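Nuclear inclusion protein A (Tobacco vein mottling virus, PDB 3MMG) probably acts as a 3C-type cysteine protease with a chymotrypsin-like fold, cutting peptide bonds in viral polyprotein sequences. Local coordinates at residues Pro39-Asn44 with Ile83-Ala88; Thr59-Phe64 with Asp90-Pro95; Leu124-Ser129 with His142-Lys147. The protein carries 3 engineered substitutions. All coordinates share one frame; numbering follows the deposited sequence.

Interaction 1: residues Pro39-Asn44 with Ile83-Ala88; sequences PYIIAN and IVIKMA
Pro39-Asn44 and Ile83-Ala88 pair as antiparallel neighbours in the N-terminal beta domain of a chymotrypsin-like fold, the axes of strands 40-43 and 83-86 approaching to 4.6 Å at 156°. Ile41 and Ile85 form one hydrogen-bonded pair, with Ile41 N 2.9 Å from Ile85 O; Ala43 and Ile83 form the next. Beyond the strand ends Met87 N reaches Pro39 O at 2.8 Å.

Ile41, Ala43, Ile83 and Ile85 share one face, where Ile41 and Ala43 pack on strand 18-25. The small Ala43 suits the spot beside Ile85, whose CD1 is 4.4 Å from Ala43 CB. Met87, bent at its second and third torsions, reaches across Ile41, with its CG and CE each 3.9 Å from Ile41 CG1.

Tyr40, Ile42, Val84 and Lys86 occupy the other face, partly under helix 186-192. Val84 CG1, turned anti to its own backbone N (chi1 -174°), touches Tyr40 CB at 3.8 Å. Lys86 lies beside the tyrosine and points the same way, its CG 3.8 Å from Tyr40 CE2; the extended chain carries the ammonium into a cation-pi contact with Trp197.

Chemically, the backbone ladder satisfies peptide groups that would otherwise be costly to bury, leaving mainly Ile and Val, with Ala43 and Met87, to supply an apolar interior, while the amphipathic Tyr40 and Lys86 suit the partly exposed end.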
# COMPACT_ATOMS: atom_id res chain seq x y z
N PRO A 39 -14.52 5.90 -2.00
CA PRO A 39 -14.74 4.91 -3.05
C PRO A 39 -13.43 4.39 -3.67
O PRO A 39 -13.47 3.70 -4.71
CB PRO A 39 -15.51 5.72 -4.09
CG PRO A 39 -14.87 7.08 -3.99
CD PRO A 39 -14.65 7.28 -2.52
N TYR A 40 -12.30 4.71 -3.04
CA TYR A 40 -10.99 4.41 -3.60
C TYR A 40 -10.28 3.30 -2.85
O TYR A 40 -10.42 3.18 -1.63
CB TYR A 40 -10.09 5.66 -3.58
CG TYR A 40 -10.76 6.88 -4.16
CD1 TYR A 40 -11.10 7.96 -3.36
CD2 TYR A 40 -11.04 6.94 -5.53
CE1 TYR A 40 -11.76 9.09 -3.90
CE2 TYR A 40 -11.68 8.06 -6.08
CZ TYR A 40 -12.02 9.12 -5.27
OH TYR A 40 -12.66 10.23 -5.81
N ILE A 41 -9.52 2.52 -3.60
CA ILE A 41 -8.57 1.55 -3.06
C ILE A 41 -7.17 1.98 -3.46
O ILE A 41 -6.90 2.19 -4.64
CB ILE A 41 -8.81 0.12 -3.64
CG1 ILE A 41 -10.28 -0.31 -3.43
CG2 ILE A 41 -7.85 -0.91 -3.01
CD1 ILE A 41 -10.70 -0.38 -2.01
N ILE A 42 -6.29 2.12 -2.46
CA ILE A 42 -4.91 2.54 -2.69
C ILE A 42 -4.09 1.26 -2.62
O ILE A 42 -4.22 0.47 -1.66
CB ILE A 42 -4.46 3.50 -1.59
CG1 ILE A 42 -5.24 4.84 -1.62
CG2 ILE A 42 -2.94 3.71 -1.64
CD1 ILE A 42 -5.37 5.50 -0.25
N ALA A 43 -3.28 1.01 -3.65
CA ALA A 43 -2.54 -0.24 -3.71
C ALA A 43 -1.17 -0.01 -4.35
O ALA A 43 -0.89 1.08 -4.83
CB ALA A 43 -3.33 -1.30 -4.49
N ASN A 44 -0.34 -1.05 -4.37
CA ASN A 44 0.89 -1.00 -5.18
C ASN A 44 0.55 -1.06 -6.67
O ASN A 44 -0.35 -1.81 -7.06
CB ASN A 44 1.79 -2.19 -4.88
CG ASN A 44 2.25 -2.23 -3.43
OD1 ASN A 44 1.62 -2.88 -2.61
ND2 ASN A 44 3.32 -1.50 -3.11
N ILE A 83 -0.82 3.13 -6.77
CA ILE A 83 -1.91 3.37 -7.71
C ILE A 83 -3.20 3.54 -6.91
O ILE A 83 -3.33 2.99 -5.82
CB ILE A 83 -2.05 2.23 -8.75
CG1 ILE A 83 -3.03 2.63 -9.86
CG2 ILE A 83 -2.46 0.90 -8.10
CD1 ILE A 83 -2.68 2.03 -11.18
N VAL A 84 -4.12 4.35 -7.43
CA VAL A 84 -5.42 4.54 -6.82
C VAL A 84 -6.44 3.96 -7.79
O VAL A 84 -6.38 4.22 -8.99
CB VAL A 84 -5.74 6.03 -6.51
CG1 VAL A 84 -7.03 6.13 -5.74
CG2 VAL A 84 -4.61 6.70 -5.66
N ILE A 85 -7.36 3.15 -7.27
CA ILE A 85 -8.37 2.49 -8.10
C ILE A 85 -9.72 3.00 -7.64
O ILE A 85 -10.01 3.00 -6.44
CB ILE A 85 -8.34 0.94 -7.90
CG1 ILE A 85 -6.91 0.38 -8.07
CG2 ILE A 85 -9.30 0.25 -8.85
CD1 ILE A 85 -6.71 -0.90 -7.33
N LYS A 86 -10.56 3.44 -8.59
CA LYS A 86 -11.88 3.93 -8.22
C LYS A 86 -12.90 2.78 -8.32
O LYS A 86 -12.96 2.10 -9.33
CB LYS A 86 -12.32 5.09 -9.11
CG LYS A 86 -13.53 5.84 -8.54
CD LYS A 86 -13.98 6.98 -9.43
CE LYS A 86 -15.17 7.73 -8.80
NZ LYS A 86 -15.25 9.15 -9.28
N MET A 87 -13.69 2.60 -7.27
CA MET A 87 -14.67 1.53 -7.28
C MET A 87 -15.99 2.01 -7.88
O MET A 87 -16.32 3.22 -7.84
CB MET A 87 -14.89 1.03 -5.86
CG MET A 87 -13.64 0.36 -5.24
SD MET A 87 -13.28 -1.22 -6.04
CE MET A 87 -11.84 -0.81 -7.00
N ALA A 88 -16.77 1.05 -8.39
CA ALA A 88 -18.14 1.31 -8.84
C ALA A 88 -19.09 1.84 -7.74
O ALA A 88 -18.87 1.64 -6.54
CB ALA A 88 -18.70 0.01 -9.43

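Interaction 2: residues Thr59-Phe64 with Asp90-Pro95; sequences TMHGEF and DFPPFP
His61 and Phe64 lean onto Phe91, Pro92 and Phe94 where a beta hairpin, strands 54-59 and 62-68 joined by a type I turn from Thr59 to Gly62, meets the irregular chain 90-95 of this chymotrypsin-like fold.

Packing is tightest beneath Phe64. Its edge turns toward the face of Phe91, with CE1 over that face near the rim and CD1 3.4 Å from Phe91 CE1; the planes are inclined by 50°, well short of a perpendicular T. The far end of the same ring presses on the next residue, Phe64 CZ lying 3.2 Å from Pro92 CG. Phe91, with CG anti to its backbone N (chi1 -175°), sends its ring inward to reach both Phe64 and Ile57. At the turn, Phe94 receives two neighbours: Thr59 CG2 stands 3.5 Å from Phe94 CZ, and the edge of His61 meets the ring face in a T-shaped stack at 81°. Thr59 and Phe94 also rest on Cys19, so this corner packs against strand 18-25 as well.

The outer side is looser. Met60, Glu63 and Asp90 are exposed and add almost nothing across the contact, Glu63 instead forming a salt bridge with Lys58. Pro93 turns away, yet prolines suit this segment, which has no regular strand, while Phe94 and Pro95 bond to Gly38 through the backbone.

Thr59 suits the turn because its hydroxyl accepts from His61 N, an ST turn, and donates to Gly62 O. Gly62, at a positive phi, takes a backbone shape hard for other residues. His61 does two jobs at once: CE1 lies over the centre of Phe94, while NE2 donates to Pro92 O at 2.9 Å, meeting the carbonyl from above its plane.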
# COMPACT_ATOMS: atom_id res chain seq x y z
N THR A 59 -12.89 -6.70 2.67
CA THR A 59 -12.88 -5.57 3.60
C THR A 59 -13.62 -5.93 4.90
O THR A 59 -14.34 -6.92 4.96
CB THR A 59 -13.55 -4.31 2.99
OG1 THR A 59 -14.98 -4.42 3.10
CG2 THR A 59 -13.17 -4.14 1.54
N MET A 60 -13.52 -5.07 5.91
CA MET A 60 -14.24 -5.32 7.16
C MET A 60 -15.75 -5.26 6.99
O MET A 60 -16.50 -5.78 7.86
CB MET A 60 -13.79 -4.33 8.27
CG MET A 60 -14.22 -2.90 8.08
SD MET A 60 -14.07 -1.94 9.61
CE MET A 60 -14.08 -3.19 10.84
N HIS A 61 -16.20 -4.63 5.89
CA HIS A 61 -17.63 -4.43 5.65
C HIS A 61 -18.16 -5.19 4.43
O HIS A 61 -19.29 -4.92 3.96
CB HIS A 61 -18.00 -2.94 5.62
CG HIS A 61 -17.34 -2.16 4.51
ND1 HIS A 61 -16.05 -1.67 4.60
CD2 HIS A 61 -17.81 -1.74 3.31
CE1 HIS A 61 -15.75 -1.01 3.49
NE2 HIS A 61 -16.81 -1.02 2.70
N GLY A 62 -17.36 -6.12 3.91
CA GLY A 62 -17.85 -7.05 2.90
C GLY A 62 -16.74 -7.51 1.98
O GLY A 62 -15.60 -7.02 2.07
N GLU A 63 -17.07 -8.44 1.10
CA GLU A 63 -16.12 -8.99 0.15
C GLU A 63 -16.67 -8.78 -1.26
O GLU A 63 -17.79 -9.18 -1.56
CB GLU A 63 -15.89 -10.48 0.42
CG GLU A 63 -14.87 -11.13 -0.53
CD GLU A 63 -14.55 -12.54 -0.11
OE1 GLU A 63 -14.29 -12.78 1.09
OE2 GLU A 63 -14.58 -13.42 -1.00
N PHE A 64 -15.86 -8.17 -2.11
CA PHE A 64 -16.35 -7.63 -3.37
C PHE A 64 -15.54 -8.16 -4.53
O PHE A 64 -14.35 -7.85 -4.68
CB PHE A 64 -16.34 -6.10 -3.31
CG PHE A 64 -17.08 -5.56 -2.11
CD1 PHE A 64 -16.40 -5.04 -1.01
CD2 PHE A 64 -18.47 -5.68 -2.03
CE1 PHE A 64 -17.10 -4.59 0.14
CE2 PHE A 64 -19.16 -5.23 -0.91
CZ PHE A 64 -18.48 -4.69 0.17
N ASP A 90 -21.86 0.73 -6.67
CA ASP A 90 -22.40 -0.35 -5.82
C ASP A 90 -21.39 -0.94 -4.81
O ASP A 90 -21.72 -1.85 -4.01
CB ASP A 90 -23.03 -1.44 -6.68
CG ASP A 90 -24.37 -1.01 -7.27
OD1 ASP A 90 -25.33 -0.83 -6.49
OD2 ASP A 90 -24.42 -0.83 -8.49
N PHE A 91 -20.16 -0.44 -4.84
CA PHE A 91 -19.17 -0.85 -3.84
C PHE A 91 -19.35 0.13 -2.69
O PHE A 91 -19.23 1.33 -2.89
CB PHE A 91 -17.78 -0.69 -4.46
CG PHE A 91 -16.66 -1.18 -3.57
CD1 PHE A 91 -15.98 -2.36 -3.89
CD2 PHE A 91 -16.29 -0.46 -2.44
CE1 PHE A 91 -14.93 -2.81 -3.07
CE2 PHE A 91 -15.24 -0.91 -1.60
CZ PHE A 91 -14.57 -2.09 -1.93
N PRO A 92 -19.65 -0.38 -1.47
CA PRO A 92 -19.90 0.50 -0.33
C PRO A 92 -18.59 1.19 0.10
O PRO A 92 -17.59 0.52 0.34
CB PRO A 92 -20.40 -0.46 0.76
CG PRO A 92 -19.83 -1.76 0.42
CD PRO A 92 -19.74 -1.81 -1.09
N PRO A 93 -18.58 2.53 0.14
CA PRO A 93 -17.31 3.21 0.41
C PRO A 93 -16.79 3.14 1.85
O PRO A 93 -17.55 2.87 2.78
CB PRO A 93 -17.61 4.67 0.08
CG PRO A 93 -19.06 4.81 0.24
CD PRO A 93 -19.66 3.48 -0.15
N PHE A 94 -15.49 3.38 1.98
CA PHE A 94 -14.81 3.54 3.27
C PHE A 94 -14.98 4.99 3.77
O PHE A 94 -15.34 5.87 2.99
CB PHE A 94 -13.31 3.29 3.04
CG PHE A 94 -12.97 1.87 2.74
CD1 PHE A 94 -13.04 1.38 1.42
CD2 PHE A 94 -12.57 1.01 3.77
CE1 PHE A 94 -12.67 0.05 1.13
CE2 PHE A 94 -12.23 -0.34 3.49
CZ PHE A 94 -12.28 -0.82 2.19
N PRO A 95 -14.68 5.24 5.06
CA PRO A 95 -14.58 6.61 5.54
C PRO A 95 -13.41 7.35 4.88
O PRO A 95 -12.66 6.74 4.10
CB PRO A 95 -14.35 6.44 7.05
CG PRO A 95 -13.84 5.09 7.22
CD PRO A 95 -14.43 4.26 6.14

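Interaction 3: residues Leu124-Ser129 with His142-Lys147; sequences LVSESS and HWITTK
The loop 142-147, which leaves strand 139-142 of the C-terminal beta barrel, carries Thr146 of the peptide-binding site, and it is here that Trp143 and Ile144 lean back on the strand residues 124-129. Thr146 OG1 hydrogen-bonds to a polar side chain of the bound peptide, consistent with a place in the pocket that reads the P1 side chain in 3C-type proteases.

Ser129 makes the polar anchor. With OG anti to its backbone N (chi1 180°), the hydroxyl extends across to the loop and accepts from Trp143 N at 2.9 Å, the bond bent only to 161°. The same oxygen lies in the plane of the indole, at its edge, 3.7 Å from Trp143 CE3. A small hydroxyl residue fits this buried position, where a loop amide needs an acceptor.

Ile144 supplies the apolar half by pointing at the strand. Its CG2 branch meets Ser126 CB at 3.5 Å, while CG1 is 3.7 Å from Ser129 CB; CD1, at the end of the longer branch, comes 3.5 Å from Ser126 OG. That hydroxyl has its own partners, donating to Glu127 O at 2.7 Å and bonding also to Met111 N, so the nearby methyl groups do not leave it without polar company.

Ile144 N donates to His142 ND1 at 3.1 Å, in the imidazole plane, which, with the bond from His142 NE2 to His167 ND1, would hold the ring's rotation. Strand 109-116 pairs with this part of 121-133 through Ser129 and Val109. Strand 139-142, from which the loop leaves, lies between 121-133 and 177-181, and His142 pairs with Asn177.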
# COMPACT_ATOMS: atom_id res chain seq x y z
N LEU A 124 -3.58 -5.72 13.62
CA LEU A 124 -2.24 -6.28 13.85
C LEU A 124 -1.23 -5.15 13.72
O LEU A 124 -1.38 -4.29 12.87
CB LEU A 124 -1.94 -7.37 12.82
CG LEU A 124 -3.08 -8.38 12.54
CD1 LEU A 124 -2.85 -9.12 11.26
CD2 LEU A 124 -3.22 -9.31 13.68
N VAL A 125 -0.21 -5.15 14.57
CA VAL A 125 0.82 -4.12 14.47
C VAL A 125 2.20 -4.73 14.73
O VAL A 125 2.34 -5.65 15.54
CB VAL A 125 0.54 -2.89 15.39
CG1 VAL A 125 0.58 -3.26 16.86
CG2 VAL A 125 1.55 -1.78 15.11
N SER A 126 3.20 -4.26 13.99
CA SER A 126 4.56 -4.81 14.10
C SER A 126 5.40 -4.02 15.09
O SER A 126 4.95 -3.01 15.66
CB SER A 126 5.29 -4.73 12.76
OG SER A 126 5.65 -3.38 12.46
N GLU A 127 6.64 -4.48 15.30
CA GLU A 127 7.61 -3.62 16.01
C GLU A 127 7.88 -2.38 15.18
O GLU A 127 7.69 -2.37 13.95
CB GLU A 127 8.94 -4.37 16.21
CG GLU A 127 8.94 -5.37 17.36
CD GLU A 127 10.35 -5.78 17.70
OE1 GLU A 127 10.95 -6.56 16.93
OE2 GLU A 127 10.85 -5.32 18.74
N SER A 128 8.35 -1.32 15.85
CA SER A 128 8.66 -0.08 15.12
C SER A 128 10.05 -0.18 14.51
O SER A 128 10.93 -0.87 15.05
CB SER A 128 8.58 1.17 16.01
OG SER A 128 9.62 1.19 16.97
N SER A 129 10.26 0.55 13.42
CA SER A 129 11.54 0.52 12.73
C SER A 129 12.05 1.91 12.39
O SER A 129 11.28 2.81 12.08
CB SER A 129 11.39 -0.25 11.41
OG SER A 129 12.62 -0.30 10.69
N HIS A 142 13.23 -0.17 5.54
CA HIS A 142 12.78 -0.48 6.89
C HIS A 142 13.26 -1.89 7.24
O HIS A 142 13.70 -2.65 6.36
CB HIS A 142 11.24 -0.32 7.03
CG HIS A 142 10.44 -1.38 6.33
ND1 HIS A 142 10.19 -2.61 6.88
CD2 HIS A 142 9.78 -1.37 5.14
CE1 HIS A 142 9.45 -3.33 6.06
NE2 HIS A 142 9.20 -2.61 4.98
N TRP A 143 13.20 -2.21 8.54
CA TRP A 143 13.70 -3.48 9.06
C TRP A 143 12.64 -4.41 9.68
O TRP A 143 12.99 -5.28 10.49
CB TRP A 143 14.87 -3.24 10.02
CG TRP A 143 16.13 -2.82 9.28
CD1 TRP A 143 17.15 -3.64 8.87
CD2 TRP A 143 16.46 -1.50 8.82
NE1 TRP A 143 18.10 -2.90 8.20
CE2 TRP A 143 17.71 -1.59 8.15
CE3 TRP A 143 15.84 -0.25 8.91
CZ2 TRP A 143 18.34 -0.47 7.59
CZ3 TRP A 143 16.48 0.88 8.35
CH2 TRP A 143 17.71 0.74 7.70
N ILE A 144 11.38 -4.25 9.29
CA ILE A 144 10.28 -5.07 9.82
C ILE A 144 10.17 -6.34 8.97
O ILE A 144 10.10 -6.26 7.75
CB ILE A 144 8.93 -4.30 9.79
CG1 ILE A 144 9.04 -2.99 10.60
CG2 ILE A 144 7.75 -5.20 10.30
CD1 ILE A 144 7.97 -1.93 10.28
N THR A 145 10.18 -7.48 9.64
CA THR A 145 9.98 -8.78 9.00
C THR A 145 8.71 -8.80 8.14
O THR A 145 7.63 -8.45 8.62
CB THR A 145 9.95 -9.92 10.06
OG1 THR A 145 11.24 -10.02 10.67
CG2 THR A 145 9.56 -11.28 9.43
N THR A 146 8.86 -9.23 6.88
CA THR A 146 7.74 -9.38 5.97
C THR A 146 7.81 -10.70 5.20
O THR A 146 8.90 -11.25 4.98
CB THR A 146 7.70 -8.24 4.93
OG1 THR A 146 8.96 -8.20 4.27
CG2 THR A 146 7.49 -6.92 5.59
N LYS A 147 6.65 -11.18 4.80
CA LYS A 147 6.52 -12.36 3.96
C LYS A 147 5.97 -11.88 2.63
O LYS A 147 5.34 -10.82 2.58
CB LYS A 147 5.49 -13.29 4.59
CG LYS A 147 5.90 -14.01 5.84
CD LYS A 147 4.81 -15.03 6.11
CE LYS A 147 5.26 -16.18 7.01
NZ LYS A 147 4.36 -17.36 6.77

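From the N terminus, Pro39-Asn44 comes first, then Thr59-Phe64; Ile83-Ala88 returns to the former and Asp90-Pro95 to the latter. Interactions 1 and 2 therefore cross, closing loops of 38 and 25 residues. Interaction 1 pairs two strands of the N-terminal sheet, and interaction 2 ties its edge hairpin to the loop that follows strand 83-86. They touch where Ile41 CD1 meets Phe94 CE1 at 3.7 Å. Interaction 3 follows in series, closing a short loop of 12 residues in the C-terminal barrel, its centre about 24 Å from that of interaction 1. His167 is a partner common to both: Asn44 ND2, also bonded to Asp81, reaches its carbonyl, and His142 its ring.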